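Local coordinates for glutamine synthetase (Helicobacter pylori, PDB 5ZLI), which belongs to the type I-beta glutamine synthetases, twelve-subunit enzymes whose chain joins a beta-grasp domain to a larger catalytic domain, at residues Ser116-Ala121 and Asp237-Ala242; Gly388-Lys393 and Leu440-Val445. All coordinates share one frame; numbering follows the deposited sequence.

Interaction 1 of 2, residues Ser116-Ala121 and Asp237-Ala242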
ATOM      1  N   SER B 116      28.245  39.457 -32.992  1.00 33.45           N
ATOM      2  CA  SER B 116      29.165  40.452 -33.551  1.00 32.23           C
ATOM      3  C   SER B 116      30.108  39.816 -34.569  1.00 34.68           C
ATOM      4  O   SER B 116      30.455  40.431 -35.585  1.00 31.92           O
ATOM      5  CB  SER B 116      29.972  41.126 -32.444  1.00 32.40           C
ATOM      6  OG  SER B 116      29.203  42.029 -31.677  1.00 29.98           O
ATOM      7  N   ILE B 117      30.590  38.611 -34.274  1.00 35.78           N
ATOM      8  CA  ILE B 117      31.360  37.866 -35.259  1.00 35.64           C
ATOM      9  C   ILE B 117      30.554  37.677 -36.542  1.00 33.71           C
ATOM     10  O   ILE B 117      31.069  37.886 -37.643  1.00 34.98           O
ATOM     11  CB  ILE B 117      31.822  36.513 -34.669  1.00 31.02           C
ATOM     12  CG1 ILE B 117      32.811  36.751 -33.515  1.00 35.60           C
ATOM     13  CG2 ILE B 117      32.397  35.558 -35.759  1.00 27.64           C
ATOM     14  CD1 ILE B 117      33.290  35.489 -32.782  1.00 30.20           C
ATOM     15  N   ALA B 118      29.261  37.352 -36.424  1.00 37.78           N
ATOM     16  CA  ALA B 118      28.465  37.026 -37.609  1.00 35.96           C
ATOM     17  C   ALA B 118      28.262  38.212 -38.519  1.00 38.38           C
ATOM     18  O   ALA B 118      28.022  38.017 -39.710  1.00 42.16           O
ATOM     19  CB  ALA B 118      27.097  36.458 -37.223  1.00 35.74           C
ATOM     20  N   LYS B 119      28.318  39.430 -37.987  1.00 40.08           N
ATOM     21  CA  LYS B 119      28.309  40.588 -38.860  1.00 34.77           C
ATOM     22  C   LYS B 119      29.693  40.795 -39.452  1.00 40.41           C
ATOM     23  O   LYS B 119      29.839  40.902 -40.671  1.00 42.34           O
ATOM     24  CB  LYS B 119      27.883  41.800 -38.064  1.00 32.32           C
ATOM     25  CG  LYS B 119      26.494  41.669 -37.563  1.00 33.37           C
ATOM     26  CD  LYS B 119      26.048  42.925 -36.882  1.00 29.65           C
ATOM     27  CE  LYS B 119      24.649  42.734 -36.353  1.00 38.31           C
ATOM     28  NZ  LYS B 119      24.100  43.891 -35.618  1.00 37.50           N
ATOM     29  N   LYS B 120      30.734  40.667 -38.634  1.00 38.93           N
ATOM     30  CA  LYS B 120      32.080  40.850 -39.152  1.00 38.03           C
ATOM     31  C   LYS B 120      32.398  39.806 -40.222  1.00 39.23           C
ATOM     32  O   LYS B 120      33.168  40.083 -41.154  1.00 38.38           O
ATOM     33  CB  LYS B 120      33.054  40.813 -37.972  1.00 38.27           C
ATOM     34  CG  LYS B 120      32.922  42.065 -37.092  1.00 40.12           C
ATOM     35  CD  LYS B 120      33.832  42.085 -35.870  1.00 37.86           C
ATOM     36  CE  LYS B 120      35.231  41.606 -36.175  1.00 48.16           C
ATOM     37  NZ  LYS B 120      35.855  42.311 -37.314  1.00 45.30           N
ATOM     38  N   ALA B 121      31.757  38.638 -40.160  1.00 39.29           N
ATOM     39  CA  ALA B 121      31.991  37.596 -41.159  1.00 40.16           C
ATOM     40  C   ALA B 121      31.245  37.870 -42.448  1.00 40.89           C
ATOM     41  O   ALA B 121      31.718  37.497 -43.524  1.00 42.91           O
ATOM     42  CB  ALA B 121      31.583  36.232 -40.620  1.00 41.95           C
ATOM     43  N   ASP B 237      20.034  35.851 -44.822  1.00 49.99           N
ATOM     44  CA  ASP B 237      21.435  36.258 -44.811  1.00 46.15           C
ATOM     45  C   ASP B 237      22.101  35.780 -43.518  1.00 43.12           C
ATOM     46  O   ASP B 237      21.441  35.372 -42.560  1.00 42.61           O
ATOM     47  CB  ASP B 237      21.567  37.772 -45.024  1.00 52.71           C
ATOM     48  CG  ASP B 237      21.319  38.603 -43.760  1.00 57.66           C
ATOM     49  OD1 ASP B 237      22.174  38.573 -42.832  1.00 46.11           O
ATOM     50  OD2 ASP B 237      20.283  39.323 -43.727  1.00 57.31           O
ATOM     51  N   LEU B 238      23.432  35.854 -43.493  1.00 42.85           N
ATOM     52  CA  LEU B 238      24.178  35.056 -42.531  1.00 40.28           C
ATOM     53  C   LEU B 238      23.701  35.320 -41.115  1.00 35.57           C
ATOM     54  O   LEU B 238      23.391  34.387 -40.373  1.00 39.22           O
ATOM     55  CB  LEU B 238      25.677  35.312 -42.645  1.00 46.90           C
ATOM     56  CG  LEU B 238      26.447  34.331 -41.742  1.00 42.91           C
ATOM     57  CD1 LEU B 238      27.664  33.802 -42.478  1.00 39.42           C
ATOM     58  CD2 LEU B 238      26.827  34.865 -40.358  1.00 40.63           C
ATOM     59  N   VAL B 239      23.610  36.582 -40.719  1.00 42.23           N
ATOM     60  CA  VAL B 239      23.168  36.876 -39.355  1.00 47.02           C
ATOM     61  C   VAL B 239      21.685  36.533 -39.184  1.00 41.62           C
ATOM     62  O   VAL B 239      21.293  35.835 -38.241  1.00 40.90           O
ATOM     63  CB  VAL B 239      23.443  38.353 -39.007  1.00 41.54           C
ATOM     64  CG1 VAL B 239      22.836  38.706 -37.634  1.00 28.18           C
ATOM     65  CG2 VAL B 239      24.945  38.681 -39.134  1.00 39.71           C
ATOM     66  N   GLU B 240      20.842  37.036 -40.090  1.00 40.68           N
ATOM     67  CA  GLU B 240      19.400  36.821 -40.010  1.00 40.66           C
ATOM     68  C   GLU B 240      19.030  35.345 -39.976  1.00 33.75           C
ATOM     69  O   GLU B 240      18.078  34.958 -39.293  1.00 34.96           O
ATOM     70  CB  GLU B 240      18.730  37.537 -41.185  1.00 42.17           C
ATOM     71  CG  GLU B 240      17.250  37.454 -41.280  1.00 34.00           C
ATOM     72  CD  GLU B 240      16.835  37.630 -42.707  1.00 47.17           C
ATOM     73  OE1 GLU B 240      15.630  37.836 -42.968  1.00 50.41           O
ATOM     74  OE2 GLU B 240      17.739  37.585 -43.575  1.00 50.23           O
ATOM     75  N   ALA B 241      19.740  34.503 -40.715  1.00 31.57           N
ATOM     76  CA  ALA B 241      19.452  33.080 -40.600  1.00 31.33           C
ATOM     77  C   ALA B 241      19.752  32.585 -39.190  1.00 35.61           C
ATOM     78  O   ALA B 241      18.911  31.945 -38.546  1.00 36.57           O
ATOM     79  CB  ALA B 241      20.238  32.296 -41.638  1.00 38.10           C
ATOM     80  N   ALA B 242      20.924  32.931 -38.671  1.00 30.92           N
ATOM     81  CA  ALA B 242      21.281  32.514 -37.331  1.00 26.35           C
ATOM     82  C   ALA B 242      20.331  33.099 -36.320  1.00 29.72           C
ATOM     83  O   ALA B 242      20.084  32.482 -35.272  1.00 30.81           O
ATOM     84  CB  ALA B 242      22.705  32.962 -37.006  1.00 31.71           C
TER

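Interaction 2 of 2, residues Gly388-Lys393 and Leu440-Val445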
ATOM      1  N   GLY B 388      34.458  28.885 -47.018  1.00 44.00           N
ATOM      2  CA  GLY B 388      34.163  28.900 -48.432  1.00 41.90           C
ATOM      3  C   GLY B 388      34.887  30.011 -49.155  1.00 41.35           C
ATOM      4  O   GLY B 388      35.364  29.813 -50.277  1.00 41.54           O
ATOM      5  N   MET B 389      35.097  31.146 -48.480  1.00 45.01           N
ATOM      6  CA  MET B 389      35.750  32.271 -49.141  1.00 45.22           C
ATOM      7  C   MET B 389      37.226  31.998 -49.346  1.00 44.88           C
ATOM      8  O   MET B 389      37.797  32.390 -50.370  1.00 48.39           O
ATOM      9  CB  MET B 389      35.566  33.556 -48.338  1.00 44.88           C
ATOM     10  CG  MET B 389      34.187  34.157 -48.407  1.00 51.28           C
ATOM     11  SD  MET B 389      34.078  35.655 -47.392  1.00 65.45           S
ATOM     12  CE  MET B 389      35.172  36.718 -48.342  1.00 54.66           C
ATOM     13  N   ASP B 390      37.858  31.331 -48.385  1.00 39.57           N
ATOM     14  CA  ASP B 390      39.205  30.833 -48.612  1.00 43.71           C
ATOM     15  C   ASP B 390      39.251  29.988 -49.884  1.00 46.74           C
ATOM     16  O   ASP B 390      40.185  30.100 -50.689  1.00 48.32           O
ATOM     17  CB  ASP B 390      39.648  30.012 -47.397  1.00 42.30           C
ATOM     18  CG  ASP B 390      41.146  29.941 -47.254  1.00 44.62           C
ATOM     19  OD1 ASP B 390      41.782  31.008 -47.092  1.00 45.87           O
ATOM     20  OD2 ASP B 390      41.683  28.818 -47.298  1.00 48.67           O
ATOM     21  N   GLY B 391      38.206  29.187 -50.111  1.00 47.33           N
ATOM     22  CA  GLY B 391      38.157  28.350 -51.301  1.00 47.88           C
ATOM     23  C   GLY B 391      38.160  29.151 -52.589  1.00 46.86           C
ATOM     24  O   GLY B 391      38.798  28.761 -53.571  1.00 41.43           O
ATOM     25  N   VAL B 392      37.410  30.259 -52.618  1.00 44.00           N
ATOM     26  CA  VAL B 392      37.343  31.074 -53.827  1.00 47.98           C
ATOM     27  C   VAL B 392      38.634  31.866 -54.014  1.00 51.59           C
ATOM     28  O   VAL B 392      39.140  32.007 -55.137  1.00 52.44           O
ATOM     29  CB  VAL B 392      36.122  32.012 -53.771  1.00 45.84           C
ATOM     30  CG1 VAL B 392      36.171  33.006 -54.916  1.00 45.10           C
ATOM     31  CG2 VAL B 392      34.844  31.224 -53.811  1.00 45.17           C
ATOM     32  N   LYS B 393      39.204  32.361 -52.911  1.00 49.89           N
ATOM     33  CA  LYS B 393      40.466  33.079 -52.984  1.00 45.66           C
ATOM     34  C   LYS B 393      41.548  32.178 -53.544  1.00 45.73           C
ATOM     35  O   LYS B 393      42.211  32.525 -54.524  1.00 53.97           O
ATOM     36  CB  LYS B 393      40.849  33.601 -51.591  1.00 51.22           C
ATOM     37  CG  LYS B 393      39.922  34.726 -51.064  1.00 51.90           C
ATOM     38  CD  LYS B 393      40.126  35.004 -49.570  1.00 46.09           C
ATOM     39  CE  LYS B 393      41.348  35.871 -49.320  1.00 56.02           C
ATOM     40  NZ  LYS B 393      41.112  37.322 -49.630  1.00 55.85           N
ATOM     41  N   LEU B 440      40.059  31.713 -40.725  1.00 42.15           N
ATOM     42  CA  LEU B 440      39.121  32.440 -39.877  1.00 41.98           C
ATOM     43  C   LEU B 440      39.663  33.797 -39.450  1.00 47.04           C
ATOM     44  O   LEU B 440      38.880  34.729 -39.243  1.00 44.59           O
ATOM     45  CB  LEU B 440      38.826  31.625 -38.629  1.00 44.54           C
ATOM     46  CG  LEU B 440      38.102  30.338 -38.922  1.00 45.95           C
ATOM     47  CD1 LEU B 440      38.284  29.360 -37.755  1.00 41.04           C
ATOM     48  CD2 LEU B 440      36.646  30.732 -39.131  1.00 41.04           C
ATOM     49  N   LYS B 441      40.989  33.928 -39.312  1.00 51.28           N
ATOM     50  CA  LYS B 441      41.584  35.142 -38.767  1.00 44.39           C
ATOM     51  C   LYS B 441      41.693  36.255 -39.790  1.00 42.13           C
ATOM     52  O   LYS B 441      42.070  37.371 -39.419  1.00 46.93           O
ATOM     53  CB  LYS B 441      42.941  34.836 -38.145  1.00 46.04           C
ATOM     54  CG  LYS B 441      42.757  34.207 -36.796  1.00 42.66           C
ATOM     55  CD  LYS B 441      43.891  34.473 -35.844  1.00 47.21           C
ATOM     56  CE  LYS B 441      44.894  33.351 -35.897  1.00 54.73           C
ATOM     57  NZ  LYS B 441      46.056  33.591 -35.005  1.00 61.87           N
ATOM     58  N   GLU B 442      41.382  35.967 -41.049  1.00 42.98           N
ATOM     59  CA  GLU B 442      41.360  36.984 -42.082  1.00 49.10           C
ATOM     60  C   GLU B 442      40.494  38.140 -41.602  1.00 47.53           C
ATOM     61  O   GLU B 442      39.381  37.925 -41.120  1.00 48.42           O
ATOM     62  CB  GLU B 442      40.772  36.375 -43.362  1.00 47.14           C
ATOM     63  CG  GLU B 442      41.705  35.381 -44.091  1.00 58.21           C
ATOM     64  CD  GLU B 442      40.953  34.434 -45.059  1.00 66.72           C
ATOM     65  OE1 GLU B 442      41.592  33.788 -45.932  1.00 63.03           O
ATOM     66  OE2 GLU B 442      39.716  34.310 -44.924  1.00 69.86           O
ATOM     67  N   SER B 443      41.032  39.363 -41.702  1.00 50.72           N
ATOM     68  CA  SER B 443      40.328  40.611 -41.359  1.00 42.21           C
ATOM     69  C   SER B 443      39.754  40.579 -39.938  1.00 47.74           C
ATOM     70  O   SER B 443      38.735  41.219 -39.639  1.00 48.33           O
ATOM     71  CB  SER B 443      39.258  40.955 -42.390  1.00 47.53           C
ATOM     72  OG  SER B 443      39.809  40.876 -43.697  1.00 54.66           O
ATOM     73  N   GLN B 444      40.410  39.823 -39.050  1.00 49.16           N
ATOM     74  CA  GLN B 444      40.130  39.851 -37.616  1.00 46.10           C
ATOM     75  C   GLN B 444      38.698  39.412 -37.302  1.00 45.83           C
ATOM     76  O   GLN B 444      38.124  39.794 -36.268  1.00 43.72           O
ATOM     77  CB  GLN B 444      40.437  41.242 -37.041  1.00 42.99           C
ATOM     78  CG  GLN B 444      41.902  41.662 -37.226  1.00 47.30           C
ATOM     79  CD  GLN B 444      42.900  40.667 -36.609  1.00 60.83           C
ATOM     80  OE1 GLN B 444      42.811  40.327 -35.419  1.00 66.22           O
ATOM     81  NE2 GLN B 444      43.856  40.196 -37.421  1.00 61.35           N
ATOM     82  N   VAL B 445      38.120  38.599 -38.196  1.00 45.35           N
ATOM     83  CA  VAL B 445      36.736  38.147 -38.028  1.00 47.71           C
ATOM     84  C   VAL B 445      36.641  37.263 -36.792  1.00 43.22           C
ATOM     85  O   VAL B 445      35.792  37.466 -35.911  1.00 43.46           O
ATOM     86  CB  VAL B 445      36.239  37.423 -39.305  1.00 45.11           C
ATOM     87  CG1 VAL B 445      34.816  36.875 -39.126  1.00 43.16           C
ATOM     88  CG2 VAL B 445      36.274  38.335 -40.521  1.00 39.50           C
TER

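Interaction 1 of 2, residues Ser116-Ala121 and Asp237-Ala242
Ala118 and Val239 form the nearest CA pair between two helix segments in the catalytic domain of glutamine synthetase, a worked example of roughly antiparallel helix packing. The axes of the short segments pass 9.3 Å apart, with 148° between their directions. On the tightly packed side, the methyl of Ala118 sits against two branches of the facing helix: its CB lies 3.5 Å from Leu238 CD2 and 3.6 Å from Val239 CG2. With CG anti to the backbone N (chi1 -173°), Leu238 directs CD2 to Ala118; it also touches Phe136 of strand 133-145 and Phe381 of helix 377-393. Away from the contact, Asp237 and Glu240 form a capping box at the start of helix 238-258. Asp237 N donates to Glu240 OE2 at 3.1 Å, whereas Asp237 OD1 receives weak bonds from Val239 N and Glu240 N. The loose, partly exposed side of the contact belongs to Lys119. Its NZ leaves to form salt bridges with Asp80 and Asp100, and only the aliphatic stem, running at a slant to Val239, brushes the facing helix, with Lys119 CG 3.7 Å from Val239 CG2.

Interaction 2 of 2, residues Gly388-Lys393 and Leu440-Val445
Glu442 stretches from the turn after helix 438-441 to the last turns of helix 377-393, where it meets Asp390 and Lys393 in a partly buried contact governed by side-chain conformation. The glutamate sets CG anti to its carbonyl carbon (chi1 -73°) and stays extended beyond it, carrying its carboxylate across to the helix. Asp390 turns its CG to the far side from the backbone N (chi1 -156°), and its shorter side chain comes in roughly perpendicular to that of Glu442. The two carboxylate planes are inclined by 46°, and Asp390 OD1 is modelled 3.0 Å from Glu442 OE1, a separation that carries little weight at 2.80 Å resolution. The other oxygen of Asp390, OD2, is hydrogen-bonded to His314. Lys393, bent at chi3 and chi4, runs alongside Glu442 but heads the other way, presenting methylene groups, with CE 4.0 Å from Glu442 OE1. Its NZ remains 5.1 Å from Glu442 OE1, beyond salt-bridge contact. Two acceptors thus face each other without a bond between them; their like charges would tend to be unfavourable, and the ammonium group of Lys393, near but not touching, would probably ease the repulsion.

How the interactions relate
Both contacts belong to the catalytic domain, with centres 15 Å apart, yet their chemistry differs with their place. Interaction 1 is a buried helix-to-helix contact made by apolar groups, chiefly methyl groups; interaction 2 is smaller, partly buried and farther from the centre of the chain, and joins a helix to a turn through charged side chains. Helix 377-393 connects them: its Phe381 and Ala382 pack on residues of interaction 1, and its last turns supply one half of interaction 2. The turn of segment 440-445 packs against both this helix, where Glu442 and Val445 touch Met386, and helix 114-128, where Ala121 CA lies 3.6 Å from Val445 CG1.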